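Local coordinates for extracellular solute-binding protein, family 1 (Bifidobacterium longum subsp. infantis ATCC 15697, PDB 3OMB) that probably captures an extracellular solute, perhaps a sugar, for an ABC-type importer, as related family 1 binding proteins do, and also binds a magnesium ion, at residues D94-D97 against V98-N101; S142-S145 against K146-Y150; A484-F487 against N488-Q492. One frame throughout, in Å; residues are numbered along the deposited sequence.

Contact 1: residues D94-D97 against V98-N101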
loop_
_atom_site.group_PDB
_atom_site.type_symbol
_atom_site.label_atom_id
_atom_site.label_comp_id
_atom_site.label_asym_id
_atom_site.label_seq_id
_atom_site.Cartn_x
_atom_site.Cartn_y
_atom_site.Cartn_z
ATOM N N ASP A 94 2.827 29.063 -5.638
ATOM C CA ASP A 94 2.862 28.876 -7.092
ATOM C C ASP A 94 2.865 27.397 -7.446
ATOM O O ASP A 94 3.907 26.743 -7.411
ATOM C CB ASP A 94 4.100 29.549 -7.697
ATOM C CG ASP A 94 4.027 31.068 -7.654
ATOM O OD1 ASP A 94 3.017 31.631 -8.148
ATOM O OD2 ASP A 94 4.989 31.702 -7.143
ATOM N N ILE A 95 1.697 26.870 -7.782
ATOM C CA ILE A 95 1.581 25.452 -8.077
ATOM C C ILE A 95 1.275 25.220 -9.565
ATOM O O ILE A 95 0.842 26.143 -10.268
ATOM C CB ILE A 95 0.538 24.771 -7.164
ATOM C CG1 ILE A 95 -0.844 25.373 -7.374
ATOM C CG2 ILE A 95 0.961 24.880 -5.684
ATOM C CD1 ILE A 95 -1.950 24.455 -6.909
ATOM N N ALA A 96 1.520 24.002 -10.046
ATOM C CA ALA A 96 1.223 23.681 -11.438
ATOM C C ALA A 96 -0.293 23.679 -11.644
ATOM O O ALA A 96 -1.047 23.479 -10.688
ATOM C CB ALA A 96 1.823 22.348 -11.807
ATOM N N ASP A 97 -0.742 23.902 -12.873
ATOM C CA ASP A 97 -2.177 23.854 -13.187
ATOM C C ASP A 97 -2.822 22.522 -12.809
ATOM O O ASP A 97 -3.880 22.491 -12.192
ATOM C CB ASP A 97 -2.428 24.100 -14.678
ATOM C CG ASP A 97 -1.983 25.478 -15.139
ATOM O OD1 ASP A 97 -1.906 26.401 -14.289
ATOM O OD2 ASP A 97 -1.717 25.626 -16.367
ATOM N N VAL A 98 -2.187 21.435 -13.237
ATOM C CA VAL A 98 -2.641 20.089 -12.960
ATOM C C VAL A 98 -1.525 19.401 -12.175
ATOM O O VAL A 98 -0.347 19.552 -12.494
ATOM C CB VAL A 98 -2.962 19.314 -14.268
ATOM C CG1 VAL A 98 -3.340 17.824 -13.984
ATOM C CG2 VAL A 98 -4.065 20.025 -15.070
ATOM N N ASN A 99 -1.903 18.649 -11.145
ATOM C CA ASN A 99 -0.922 18.032 -10.271
ATOM C C ASN A 99 -1.248 16.564 -10.081
ATOM O O ASN A 99 -2.342 16.215 -9.621
ATOM C CB ASN A 99 -0.898 18.751 -8.930
ATOM C CG ASN A 99 -0.572 20.209 -9.071
ATOM O OD1 ASN A 99 0.584 20.578 -9.075
ATOM N ND2 ASN A 99 -1.591 21.044 -9.225
ATOM N N LEU A 100 -0.289 15.718 -10.450
ATOM C CA LEU A 100 -0.446 14.273 -10.374
ATOM C C LEU A 100 0.362 13.713 -9.208
ATOM O O LEU A 100 1.590 13.766 -9.214
ATOM C CB LEU A 100 -0.048 13.598 -11.706
ATOM C CG LEU A 100 -0.647 14.189 -12.994
ATOM C CD1 LEU A 100 -0.274 13.334 -14.193
ATOM C CD2 LEU A 100 -2.174 14.366 -12.926
ATOM N N ASN A 101 -0.346 13.183 -8.215
ATOM C CA ASN A 101 0.248 12.679 -6.987
ATOM C C ASN A 101 1.145 13.719 -6.335
ATOM O O ASN A 101 2.210 13.392 -5.827
ATOM C CB ASN A 101 1.020 11.374 -7.215
ATOM C CG ASN A 101 0.106 10.178 -7.391
ATOM O OD1 ASN A 101 -0.659 9.833 -6.499
ATOM N ND2 ASN A 101 0.201 9.527 -8.537
HETATM O O HOH W 1 2.537 22.179 -8.209
#
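With CG of Asn99 beside its own backbone N (chi1 -59°) and the amide turned at chi2, the side chain folds back along the chain to the backbone of Ala96. There Asn99 ND2 donates to Ala96 O at 2.9 Å. The N-H points at the oxygen with an angle of 145°, arriving from above the carbonyl plane, 47° out of it, rather than along a lone pair. At the other end of the amide, Asn99 OD1 accepts from a water 2.7 Å away, and that water in turn accepts from Ala96 N at 2.8 Å. Both polar groups of the Ala96 backbone are thus tied to one side chain, directly or through water, which fixes the amide's rotation. Ala96 CB packs 3.5 Å from Asn99 OD1, and Ile95 CD1 lies 4.1 Å from Asn99 ND2, the Ile95 and Asn99 side chains crossing at about a right angle. A second acceptor for Asn99 ND2 is Ser355 O on strand 352-356. The contact marks the entry from the loop after helix 79-92 into strand 98-100, an inner strand parallel to 41-48 and antiparallel to 352-356, with Val98 resting on Ala366 of helix 363-373.

Contact 2: residues S142-S145 against K146-Y150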
loop_
_atom_site.group_PDB
_atom_site.type_symbol
_atom_site.label_atom_id
_atom_site.label_comp_id
_atom_site.label_asym_id
_atom_site.label_seq_id
_atom_site.Cartn_x
_atom_site.Cartn_y
_atom_site.Cartn_z
ATOM N N SER A 142 -12.415 10.471 -2.532
ATOM C CA SER A 142 -12.231 11.755 -3.217
ATOM C C SER A 142 -13.016 12.921 -2.642
ATOM O O SER A 142 -12.706 14.069 -2.951
ATOM C CB SER A 142 -12.537 11.612 -4.698
ATOM O OG SER A 142 -11.728 10.589 -5.251
ATOM N N THR A 143 -14.004 12.627 -1.791
ATOM C CA THR A 143 -14.951 13.612 -1.260
ATOM C C THR A 143 -14.792 13.724 0.260
ATOM O O THR A 143 -14.834 12.710 0.987
ATOM C CB THR A 143 -16.410 13.183 -1.558
ATOM O OG1 THR A 143 -16.553 12.914 -2.953
ATOM C CG2 THR A 143 -17.432 14.243 -1.137
ATOM N N ASP A 144 -14.617 14.947 0.745
ATOM C CA ASP A 144 -14.527 15.137 2.177
ATOM C C ASP A 144 -15.917 15.279 2.798
ATOM O O ASP A 144 -16.949 15.202 2.111
ATOM C CB ASP A 144 -13.598 16.302 2.548
ATOM C CG ASP A 144 -14.087 17.645 2.017
ATOM O OD1 ASP A 144 -15.315 17.846 1.862
ATOM O OD2 ASP A 144 -13.230 18.518 1.772
ATOM N N SER A 145 -15.933 15.481 4.103
ATOM C CA SER A 145 -17.172 15.544 4.846
ATOM C C SER A 145 -17.946 16.828 4.542
ATOM O O SER A 145 -19.106 16.936 4.911
ATOM C CB SER A 145 -16.894 15.442 6.349
ATOM O OG SER A 145 -16.095 16.539 6.771
ATOM N N LYS A 146 -17.299 17.805 3.907
ATOM C CA LYS A 146 -17.976 19.036 3.525
ATOM C C LYS A 146 -18.505 18.890 2.101
ATOM O O LYS A 146 -19.037 19.846 1.543
ATOM C CB LYS A 146 -17.038 20.247 3.611
ATOM C CG LYS A 146 -16.216 20.348 4.881
ATOM C CD LYS A 146 -16.924 21.204 5.878
ATOM C CE LYS A 146 -16.097 21.434 7.128
ATOM N NZ LYS A 146 -16.909 22.331 8.017
ATOM N N GLY A 147 -18.351 17.694 1.525
ATOM C CA GLY A 147 -18.740 17.406 0.135
ATOM C C GLY A 147 -17.832 18.002 -0.930
ATOM O O GLY A 147 -18.176 17.998 -2.126
ATOM N N ARG A 148 -16.668 18.514 -0.540
ATOM C CA ARG A 148 -15.763 19.071 -1.556
ATOM C C ARG A 148 -14.843 17.997 -2.156
ATOM O O ARG A 148 -14.570 16.972 -1.524
ATOM C CB ARG A 148 -14.954 20.251 -1.010
ATOM C CG ARG A 148 -15.820 21.364 -0.449
ATOM C CD ARG A 148 -14.960 22.557 -0.101
ATOM N NE ARG A 148 -15.749 23.685 0.382
ATOM C CZ ARG A 148 -15.943 23.977 1.666
ATOM N NH1 ARG A 148 -15.427 23.221 2.631
ATOM N NH2 ARG A 148 -16.671 25.027 1.985
ATOM N N ILE A 149 -14.374 18.235 -3.376
ATOM C CA ILE A 149 -13.446 17.298 -4.011
ATOM C C ILE A 149 -12.204 18.064 -4.404
ATOM O O ILE A 149 -12.203 18.807 -5.391
ATOM C CB ILE A 149 -14.053 16.640 -5.246
ATOM C CG1 ILE A 149 -15.308 15.846 -4.891
ATOM C CG2 ILE A 149 -13.010 15.726 -5.946
ATOM C CD1 ILE A 149 -16.060 15.295 -6.149
ATOM N N TYR A 150 -11.156 17.922 -3.607
ATOM C CA TYR A 150 -9.928 18.647 -3.863
ATOM C C TYR A 150 -8.874 17.756 -4.502
ATOM O O TYR A 150 -7.983 18.243 -5.191
ATOM C CB TYR A 150 -9.402 19.254 -2.570
ATOM C CG TYR A 150 -10.148 20.505 -2.165
ATOM C CD1 TYR A 150 -10.298 21.570 -3.063
ATOM C CD2 TYR A 150 -10.685 20.638 -0.883
ATOM C CE1 TYR A 150 -10.957 22.719 -2.704
ATOM C CE2 TYR A 150 -11.350 21.803 -0.507
ATOM C CZ TYR A 150 -11.481 22.828 -1.429
ATOM O OH TYR A 150 -12.149 23.972 -1.096
HETATM O O HOH W 2 -10.836 15.566 -1.955
#
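Asp144 OD1 accepts two backbone N-H groups, Lys146 N at 2.8 Å and Arg148 N also at 2.8 Å, which come to it from opposite faces of the carboxylate plane, about 45° out of it on each side. With the Asp144 CG lying between its own N and carbonyl carbon (chi1 62°), the carboxylate swings over the turn that follows. The backbone closes that turn with Gly147 N donating to Asp144 O at 2.9 Å, so that an Asx turn, made by the bond to Lys146 N, is superposed on a type I beta turn from Asp144 to Gly147. Beyond it, Asp144 N donates to Arg148 O at 3.0 Å, nearly straight at 164° and in the carbonyl plane. The chain therefore doubles back, and further along a water lies between Ser142 O and Tyr150 N, accepting from the latter. Without the carboxylate, as with an alanine here, Lys146 N and Arg148 N would probably lose their shared acceptor, and the Tyr109 hydroxyl one partner. Packing flanks this polar core: Thr143 CG2 lies 3.7 Å from Gly147 CA, while Ile149 CG2 sits 3.4 Å from Ser142 O. Thr143 OG1 turns to Lys139 O in helix 136-142, and Ile149 leans on Phe132 of helix 126-134. The hydroxyl of Tyr109 is bonded to both Asp144 OD2 and Arg148 NH1, linking two groups of opposite charge that do not touch directly. One carboxylate thus serves the turn through OD1 and helix 106-110 through OD2, and the three N-H and O-H partners probably help stabilise its negative charge.

Contact 3: residues A484-F487 against N488-Q492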
loop_
_atom_site.group_PDB
_atom_site.type_symbol
_atom_site.label_atom_id
_atom_site.label_comp_id
_atom_site.label_asym_id
_atom_site.label_seq_id
_atom_site.Cartn_x
_atom_site.Cartn_y
_atom_site.Cartn_z
ATOM N N ALA A 484 4.062 11.617 16.937
ATOM C CA ALA A 484 5.479 11.827 17.219
ATOM C C ALA A 484 5.786 11.414 18.652
ATOM O O ALA A 484 6.860 10.913 18.927
ATOM C CB ALA A 484 5.892 13.282 16.965
ATOM N N GLU A 485 4.844 11.614 19.571
ATOM C CA GLU A 485 5.029 11.143 20.947
ATOM C C GLU A 485 4.788 9.633 21.062
ATOM O O GLU A 485 5.557 8.952 21.710
ATOM C CB GLU A 485 4.177 11.946 21.952
ATOM C CG GLU A 485 4.228 13.479 21.720
ATOM C CD GLU A 485 4.224 14.330 23.002
ATOM O OE1 GLU A 485 3.558 13.940 24.001
ATOM O OE2 GLU A 485 4.877 15.424 22.994
ATOM N N ILE A 486 3.748 9.110 20.409
ATOM C CA ILE A 486 3.431 7.674 20.459
ATOM C C ILE A 486 4.598 6.848 19.883
ATOM O O ILE A 486 5.085 5.887 20.487
ATOM C CB ILE A 486 2.096 7.367 19.690
ATOM C CG1 ILE A 486 0.899 7.988 20.421
ATOM C CG2 ILE A 486 1.898 5.857 19.445
ATOM C CD1 ILE A 486 -0.335 8.219 19.512
ATOM N N PHE A 487 5.064 7.249 18.718
ATOM C CA PHE A 487 6.145 6.538 18.082
ATOM C C PHE A 487 7.537 7.146 18.424
ATOM O O PHE A 487 8.468 7.062 17.644
ATOM C CB PHE A 487 5.861 6.425 16.584
ATOM C CG PHE A 487 4.621 5.629 16.272
ATOM C CD1 PHE A 487 4.655 4.247 16.256
ATOM C CD2 PHE A 487 3.417 6.265 16.014
ATOM C CE1 PHE A 487 3.518 3.505 15.981
ATOM C CE2 PHE A 487 2.270 5.529 15.742
ATOM C CZ PHE A 487 2.326 4.143 15.717
ATOM N N ASN A 488 7.660 7.750 19.609
ATOM C CA ASN A 488 8.966 8.140 20.151
ATOM C C ASN A 488 9.766 6.899 20.569
ATOM O O ASN A 488 10.921 6.762 20.165
ATOM C CB ASN A 488 8.794 9.116 21.342
ATOM C CG ASN A 488 10.130 9.614 21.914
ATOM O OD1 ASN A 488 11.094 9.857 21.181
ATOM N ND2 ASN A 488 10.176 9.787 23.233
ATOM N N THR A 489 9.153 5.997 21.352
ATOM C CA THR A 489 9.840 4.783 21.841
ATOM C C THR A 489 9.089 3.448 21.625
ATOM O O THR A 489 9.628 2.385 21.962
ATOM C CB THR A 489 10.206 4.864 23.361
ATOM O OG1 THR A 489 9.008 4.929 24.150
ATOM C CG2 THR A 489 11.128 6.074 23.695
ATOM N N THR A 490 7.871 3.501 21.085
ATOM C CA THR A 490 7.051 2.295 20.909
ATOM C C THR A 490 7.694 1.202 20.035
ATOM O O THR A 490 7.708 0.038 20.441
ATOM C CB THR A 490 5.623 2.624 20.447
ATOM O OG1 THR A 490 5.012 3.495 21.407
ATOM C CG2 THR A 490 4.759 1.356 20.339
HETATM N N MSE A 491 8.217 1.551 18.857
HETATM C CA MSE A 491 8.839 0.519 18.011
HETATM C C MSE A 491 10.108 -0.020 18.654
HETATM O O MSE A 491 10.372 -1.206 18.609
HETATM C CB MSE A 491 9.179 1.057 16.624
HETATM C CG MSE A 491 7.978 1.561 15.889
HETATM SE SE MSE A 491 6.645 0.177 15.614
HETATM C CE MSE A 491 5.433 1.298 14.546
ATOM N N GLN A 492 10.868 0.873 19.277
ATOM C CA GLN A 492 12.114 0.509 19.917
ATOM C C GLN A 492 11.814 -0.482 21.047
ATOM O O GLN A 492 12.439 -1.528 21.132
ATOM C CB GLN A 492 12.810 1.772 20.439
ATOM C CG GLN A 492 13.261 2.782 19.337
ATOM C CD GLN A 492 12.114 3.326 18.430
ATOM O OE1 GLN A 492 11.054 3.754 18.907
ATOM N NE2 GLN A 492 12.350 3.305 17.104
HETATM O O HOH W 3 6.811 6.414 22.860
#
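Thr490 OG1 donates to Ile486 O at 2.6 Å, the side-chain bond that joins the end of helix 473-486 to the start of helix 490-500. The hydroxyl lies tilted 25° from the carbonyl plane. Its position follows from the first torsion of Thr490 (chi1 -58°), which sets OG1 beside the backbone N and trans to the carbonyl carbon. The same Ile486 O also accepts from a water at 3.0 Å, and that water accepts from Thr489 N at 2.8 Å. On the apolar side the methyl CE of Met491, a selenomethionine, reaches CE1 of the Phe487 ring at 3.3 Å, an oblique approach. The bend of the Met491 chain at chi2 (-60°) brings this methyl back toward the ring, whose own face carries Ile486 CG2, 3.7 Å above the plane and offset toward the rim.

In the next shell the backbone leaves the first helix at Phe487, the first residue to depart from helical angles, and Asn488 N donates to Glu485 O at 3.2 Å from well above the carbonyl plane. Thr489 then takes the N-cap position of the second helix, though its side chain makes no capping bond. Leu259 touches both Ile486 and Phe487, Phe221 touches Met491, and Tyr510 and Leu514 of helix 503-516 lie against Thr490. Ile486 also packs on Leu519 and Ser522 of helix 519-534. Chemically, a carbonyl at the C-terminal end of helix 473-486 is supplied with two donors, a hydroxyl and a water, while the buried Phe487 ring and Met491 fill the apolar side of the joint.

How the contacts relate
Along the chain the contacts come in series: 94-97 with 98-101, then 142-145 with 146-150, then 484-487 with 488-492. Contacts 1 and 2 lie on the same side of the chain's centre, their centres about 18 Å apart and nearest atoms about 7 Å, without touching. Contact 3 is remote, its centre about 34 Å from contact 1 and 32 Å from contact 2. Contact 1 belongs to the sheet holding strands 41-48 and 352-356, while contact 2 lies in the loop between helix 136-142 and strand 152-155, and contact 3 joins helices 473-486 and 490-500. Helix 519-534 packs against both contacts 2 and 3, so this C-terminal helix connects regions far apart. All lie away from the magnesium site.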